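Local coordinates for protein cryptochrome DASH, chloroplastic/mitochondrial (Arabidopsis thaliana, PDB 2J4D) that repairs cyclobutane pyrimidine dimers in single-stranded DNA, binds FAD and a folate light antenna, and may also act as a photoreceptor, at residues I327-F332 and P425-G430. Numbering follows the deposited sequence.
Sequences IWRDYF and PCSNYG. With FAD (flavin-adenine dinucleotide), chain C.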
ATOM      1  N   ILE A 327       0.733  -3.478  13.019  1.00 17.32           N
ATOM      2  CA  ILE A 327       2.073  -3.674  13.568  1.00 21.17           C
ATOM      3  C   ILE A 327       2.867  -4.580  12.626  1.00 19.84           C
ATOM      4  O   ILE A 327       4.091  -4.480  12.540  1.00 20.15           O
ATOM      5  CB  ILE A 327       2.013  -4.270  15.001  1.00 21.18           C
ATOM      6  CG1 ILE A 327       1.380  -3.237  15.941  1.00 19.81           C
ATOM      7  CG2 ILE A 327       3.415  -4.607  15.503  1.00 20.16           C
ATOM      8  CD1 ILE A 327       1.200  -3.716  17.365  1.00 22.21           C
ATOM      9  N   TRP A 328       2.168  -5.458  11.910  1.00 19.82           N
ATOM     10  CA  TRP A 328       2.829  -6.323  10.937  1.00 18.78           C
ATOM     11  C   TRP A 328       3.355  -5.427   9.816  1.00 18.49           C
ATOM     12  O   TRP A 328       4.443  -5.656   9.283  1.00 18.89           O
ATOM     13  CB  TRP A 328       1.852  -7.353  10.349  1.00 20.23           C
ATOM     14  CG  TRP A 328       1.924  -8.706  11.010  1.00 22.67           C
ATOM     15  CD1 TRP A 328       1.011  -9.256  11.874  1.00 26.04           C
ATOM     16  CD2 TRP A 328       2.972  -9.673  10.868  1.00 23.26           C
ATOM     17  NE1 TRP A 328       1.431 -10.511  12.274  1.00 25.20           N
ATOM     18  CE2 TRP A 328       2.629 -10.790  11.670  1.00 25.14           C
ATOM     19  CE3 TRP A 328       4.169  -9.706  10.142  1.00 22.08           C
ATOM     20  CZ2 TRP A 328       3.442 -11.927  11.759  1.00 24.56           C
ATOM     21  CZ3 TRP A 328       4.978 -10.838  10.234  1.00 23.40           C
ATOM     22  CH2 TRP A 328       4.606 -11.932  11.038  1.00 24.05           C
ATOM     23  N   ARG A 329       2.574  -4.411   9.451  1.00 15.15           N
ATOM     24  CA  ARG A 329       3.003  -3.476   8.406  1.00 17.84           C
ATOM     25  C   ARG A 329       4.260  -2.732   8.888  1.00 18.50           C
ATOM     26  O   ARG A 329       5.235  -2.583   8.145  1.00 18.63           O
ATOM     27  CB  ARG A 329       1.879  -2.487   8.094  1.00 17.22           C
ATOM     28  CG  ARG A 329       2.276  -1.361   7.154  1.00 18.46           C
ATOM     29  CD  ARG A 329       1.054  -0.562   6.699  1.00 21.92           C
ATOM     30  NE  ARG A 329       1.452   0.585   5.897  1.00 18.85           N
ATOM     31  CZ  ARG A 329       1.903   1.728   6.404  1.00 24.05           C
ATOM     32  NH1 ARG A 329       2.001   1.888   7.721  1.00 21.82           N
ATOM     33  NH2 ARG A 329       2.289   2.703   5.594  1.00 23.40           N
ATOM     34  N   ASP A 330       4.229  -2.262  10.134  1.00 18.06           N
ATOM     35  CA  ASP A 330       5.381  -1.571  10.720  1.00 19.42           C
ATOM     36  C   ASP A 330       6.603  -2.486  10.679  1.00 19.63           C
ATOM     37  O   ASP A 330       7.703  -2.079  10.285  1.00 17.07           O
ATOM     38  CB  ASP A 330       5.110  -1.225  12.189  1.00 17.18           C
ATOM     39  CG  ASP A 330       4.415   0.106  12.373  1.00 22.14           C
ATOM     40  OD1 ASP A 330       3.829   0.651  11.407  1.00 21.21           O
ATOM     41  OD2 ASP A 330       4.448   0.608  13.517  1.00 21.51           O
ATOM     42  N   TYR A 331       6.401  -3.727  11.109  1.00 17.34           N
ATOM     43  CA  TYR A 331       7.482  -4.701  11.161  1.00 17.73           C
ATOM     44  C   TYR A 331       8.171  -4.895   9.821  1.00 18.79           C
ATOM     45  O   TYR A 331       9.396  -4.864   9.746  1.00 17.38           O
ATOM     46  CB  TYR A 331       6.961  -6.048  11.671  1.00 18.25           C
ATOM     47  CG  TYR A 331       8.038  -7.091  11.864  1.00 21.40           C
ATOM     48  CD1 TYR A 331       9.089  -6.877  12.758  1.00 20.56           C
ATOM     49  CD2 TYR A 331       8.011  -8.290  11.149  1.00 23.15           C
ATOM     50  CE1 TYR A 331      10.090  -7.826  12.936  1.00 22.71           C
ATOM     51  CE2 TYR A 331       9.007  -9.251  11.317  1.00 24.70           C
ATOM     52  CZ  TYR A 331      10.043  -9.012  12.211  1.00 27.25           C
ATOM     53  OH  TYR A 331      11.030  -9.955  12.382  1.00 28.26           O
ATOM     54  N   PHE A 332       7.403  -5.109   8.757  1.00 19.07           N
ATOM     55  CA  PHE A 332       8.045  -5.302   7.461  1.00 19.28           C
ATOM     56  C   PHE A 332       8.738  -4.035   6.969  1.00 17.06           C
ATOM     57  O   PHE A 332       9.747  -4.106   6.268  1.00 18.47           O
ATOM     58  CB  PHE A 332       7.041  -5.813   6.423  1.00 19.79           C
ATOM     59  CG  PHE A 332       6.764  -7.294   6.541  1.00 20.69           C
ATOM     60  CD1 PHE A 332       7.808  -8.215   6.460  1.00 21.03           C
ATOM     61  CD2 PHE A 332       5.473  -7.762   6.739  1.00 20.81           C
ATOM     62  CE1 PHE A 332       7.567  -9.581   6.576  1.00 21.55           C
ATOM     63  CE2 PHE A 332       5.217  -9.130   6.857  1.00 21.48           C
ATOM     64  CZ  PHE A 332       6.264 -10.042   6.774  1.00 18.28           C
ATOM     65  N   PRO A 425       6.873  -2.314  -1.439  1.00 15.90           N
ATOM     66  CA  PRO A 425       8.006  -3.242  -1.466  1.00 15.99           C
ATOM     67  C   PRO A 425       8.278  -3.980  -0.164  1.00 18.74           C
ATOM     68  O   PRO A 425       8.555  -5.180  -0.178  1.00 16.38           O
ATOM     69  CB  PRO A 425       9.181  -2.359  -1.895  1.00 17.70           C
ATOM     70  CG  PRO A 425       8.779  -0.987  -1.423  1.00 19.18           C
ATOM     71  CD  PRO A 425       7.302  -0.945  -1.771  1.00 20.29           C
ATOM     72  N   CYS A 426       8.189  -3.264   0.951  1.00 17.24           N
ATOM     73  CA  CYS A 426       8.458  -3.845   2.260  1.00 19.66           C
ATOM     74  C   CYS A 426       7.486  -4.970   2.581  1.00 19.61           C
ATOM     75  O   CYS A 426       7.894  -6.076   2.944  1.00 20.46           O
ATOM     76  CB  CYS A 426       8.356  -2.768   3.339  1.00 20.42           C
ATOM     77  SG  CYS A 426       9.336  -1.282   3.001  1.00 22.58           S
ATOM     78  N   SER A 427       6.199  -4.682   2.441  1.00 17.35           N
ATOM     79  CA  SER A 427       5.168  -5.667   2.735  1.00 17.65           C
ATOM     80  C   SER A 427       5.097  -6.779   1.696  1.00 17.94           C
ATOM     81  O   SER A 427       4.945  -7.944   2.048  1.00 21.57           O
ATOM     82  CB  SER A 427       3.801  -4.985   2.843  1.00 14.46           C
ATOM     83  OG  SER A 427       3.705  -4.211   4.029  1.00 20.82           O
ATOM     84  N   ASN A 428       5.210  -6.432   0.418  1.00 17.95           N
ATOM     85  CA  ASN A 428       5.110  -7.456  -0.618  1.00 17.47           C
ATOM     86  C   ASN A 428       6.252  -8.457  -0.560  1.00 19.18           C
ATOM     87  O   ASN A 428       6.039  -9.657  -0.407  1.00 19.05           O
ATOM     88  CB  ASN A 428       5.078  -6.828  -2.009  1.00 17.49           C
ATOM     89  CG  ASN A 428       4.744  -7.846  -3.091  1.00 21.52           C
ATOM     90  OD1 ASN A 428       3.708  -8.502  -3.027  1.00 17.32           O
ATOM     91  ND2 ASN A 428       5.617  -7.981  -4.081  1.00 15.61           N
ATOM     92  N   TYR A 429       7.472  -7.962  -0.704  1.00 16.82           N
ATOM     93  CA  TYR A 429       8.618  -8.847  -0.666  1.00 17.91           C
ATOM     94  C   TYR A 429       8.807  -9.442   0.722  1.00 18.31           C
ATOM     95  O   TYR A 429       9.283 -10.567   0.860  1.00 21.32           O
ATOM     96  CB  TYR A 429       9.849  -8.088  -1.152  1.00 18.54           C
ATOM     97  CG  TYR A 429       9.788  -7.866  -2.646  1.00 17.43           C
ATOM     98  CD1 TYR A 429      10.264  -8.841  -3.533  1.00 19.08           C
ATOM     99  CD2 TYR A 429       9.185  -6.718  -3.183  1.00 17.52           C
ATOM    100  CE1 TYR A 429      10.143  -8.684  -4.912  1.00 18.38           C
ATOM    101  CE2 TYR A 429       9.054  -6.552  -4.573  1.00 18.82           C
ATOM    102  CZ  TYR A 429       9.536  -7.542  -5.427  1.00 18.86           C
ATOM    103  OH  TYR A 429       9.409  -7.411  -6.794  1.00 18.60           O
ATOM    104  N   GLY A 430       8.415  -8.690   1.749  1.00 19.06           N
ATOM    105  CA  GLY A 430       8.527  -9.193   3.105  1.00 18.26           C
ATOM    106  C   GLY A 430       7.664 -10.435   3.250  1.00 21.62           C
ATOM    107  O   GLY A 430       8.140 -11.503   3.648  1.00 19.22           O
TER
HETATM  108  PA  FAD C1498      -6.629  -6.173   7.093  1.00 21.50           P
HETATM  109  O1A FAD C1498      -7.819  -5.308   7.223  1.00 18.10           O
HETATM  110  O2A FAD C1498      -6.685  -7.579   7.555  1.00 19.34           O
HETATM  111  O5B FAD C1498      -5.372  -5.489   7.828  1.00 19.70           O
HETATM  112  C5B FAD C1498      -5.366  -4.072   8.111  1.00 16.55           C
HETATM  113  C4B FAD C1498      -4.028  -3.495   7.635  1.00 18.02           C
HETATM  114  O4B FAD C1498      -2.975  -4.176   8.315  1.00 17.38           O
HETATM  115  C3B FAD C1498      -3.738  -3.678   6.150  1.00 18.62           C
HETATM  116  O3B FAD C1498      -4.398  -2.719   5.341  1.00 18.28           O
HETATM  117  C2B FAD C1498      -2.242  -3.595   6.137  1.00 20.21           C
HETATM  118  O2B FAD C1498      -1.716  -2.292   6.024  1.00 20.32           O
HETATM  119  C1B FAD C1498      -1.844  -4.312   7.439  1.00 17.78           C
HETATM  120  N9A FAD C1498      -1.529  -5.749   7.299  1.00 18.60           N
HETATM  121  C8A FAD C1498      -2.364  -6.825   7.527  1.00 20.77           C
HETATM  122  N7A FAD C1498      -1.765  -7.989   7.317  1.00 22.73           N
HETATM  123  C5A FAD C1498      -0.482  -7.661   6.940  1.00 19.35           C
HETATM  124  C6A FAD C1498       0.632  -8.454   6.576  1.00 19.58           C
HETATM  125  N6A FAD C1498       0.636  -9.780   6.557  1.00 19.70           N
HETATM  126  N1A FAD C1498       1.799  -7.791   6.234  1.00 16.00           N
HETATM  127  C2A FAD C1498       1.841  -6.418   6.240  1.00 19.84           C
HETATM  128  N3A FAD C1498       0.813  -5.602   6.576  1.00 18.69           N
HETATM  129  C4A FAD C1498      -0.327  -6.269   6.905  1.00 20.89           C
HETATM  130  N1  FAD C1498       0.173  -5.824   2.036  1.00 15.24           N
HETATM  131  C2  FAD C1498       0.438  -4.578   1.509  1.00 18.86           C
HETATM  132  O2  FAD C1498       0.073  -3.565   2.077  1.00 17.70           O
HETATM  133  N3  FAD C1498       1.141  -4.503   0.297  1.00 17.27           N
HETATM  134  C4  FAD C1498       1.589  -5.614  -0.414  1.00 19.67           C
HETATM  135  O4  FAD C1498       2.205  -5.481  -1.487  1.00 17.11           O
HETATM  136  C4X FAD C1498       1.311  -6.891   0.132  1.00 17.71           C
HETATM  137  N5  FAD C1498       1.721  -8.066  -0.517  1.00 21.02           N
HETATM  138  C5X FAD C1498       1.545  -9.315   0.084  1.00 19.35           C
HETATM  139  C6  FAD C1498       2.064 -10.473  -0.509  1.00 19.23           C
HETATM  140  C7  FAD C1498       1.903 -11.753   0.071  1.00 16.32           C
HETATM  141  C7M FAD C1498       2.490 -12.961  -0.618  1.00 18.46           C
HETATM  142  C8  FAD C1498       1.177 -11.855   1.312  1.00 19.40           C
HETATM  143  C8M FAD C1498       0.952 -13.188   2.009  1.00 16.65           C
HETATM  144  C9  FAD C1498       0.652 -10.697   1.918  1.00 16.87           C
HETATM  145  C9A FAD C1498       0.821  -9.410   1.326  1.00 18.68           C
HETATM  146  N10 FAD C1498       0.297  -8.222   1.915  1.00 18.73           N
HETATM  147  C10 FAD C1498       0.596  -6.956   1.364  1.00 17.85           C
HETATM  148  C1' FAD C1498      -0.227  -8.249   3.320  1.00 18.25           C
HETATM  149  C2' FAD C1498      -1.744  -8.471   3.492  1.00 17.63           C
HETATM  150  O2' FAD C1498      -2.148  -9.609   2.750  1.00 21.08           O
HETATM  151  C3' FAD C1498      -2.507  -7.241   3.007  1.00 20.13           C
HETATM  152  O3' FAD C1498      -2.058  -6.059   3.700  1.00 21.00           O
HETATM  153  C4' FAD C1498      -4.029  -7.303   3.224  1.00 18.54           C
HETATM  154  O4' FAD C1498      -4.591  -8.397   2.497  1.00 16.72           O
HETATM  155  C5' FAD C1498      -4.650  -5.994   2.754  1.00 19.82           C
HETATM  156  O5' FAD C1498      -6.063  -6.019   2.969  1.00 19.80           O
HETATM  157  P   FAD C1498      -6.810  -5.422   4.223  1.00 21.02           P
HETATM  158  O1P FAD C1498      -6.485  -3.986   4.219  1.00 18.41           O
HETATM  159  O2P FAD C1498      -8.261  -5.735   4.112  1.00 21.40           O
HETATM  160  O3P FAD C1498      -6.319  -6.212   5.510  1.00 18.92           O
HETATM  161  O   HOH W   1       5.505  -2.670   5.399  1.00 20.55           O
HETATM  162  O   HOH W   2      10.283  -6.174   4.604  1.00 21.52           O
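In the FAD pocket of this photolyase-family fold, Phe332 packs against Cys426, Ser427 and Gly430 where two helices cross almost at right angles (91° between short axes 8.8 Å apart). CG anti to the carbonyl carbon (chi1 -79°) carries the ring across to lean obliquely on the backbone of 425-430: CE1 comes 3.4 Å from Gly430 C and CD1 3.6 Å from Gly430 CA. So close an approach uses the missing side chain of the glycine, since a CB there would run into Phe332. The CD2-CE2 edge of the ring is turned to the adenine, with Phe332 CD2 3.7 Å from FAD N1A, which lies near the ring plane. Ser427 OG is 3.6 Å from FAD C2A and Ser427 CB 3.6 Å from FAD C2, so this serine touches both adenine and flavin of the folded cofactor. Water provides the polar links: one molecule donates to Arg329 O and its oxygen lies 2.7 Å from Ser427 OG in a second hydrogen bond; another donates to both Phe332 O and Cys426 O. Arg329, extended, brings CD to 3.3 Å from FAD O2B, and its NH1 bonds Ser175 O. The contact thus joins helices 317-339 and 425-436 beside FAD, with helix 409-419 packed against Asn428 and Tyr429, and the folate touching Pro425 and Tyr429.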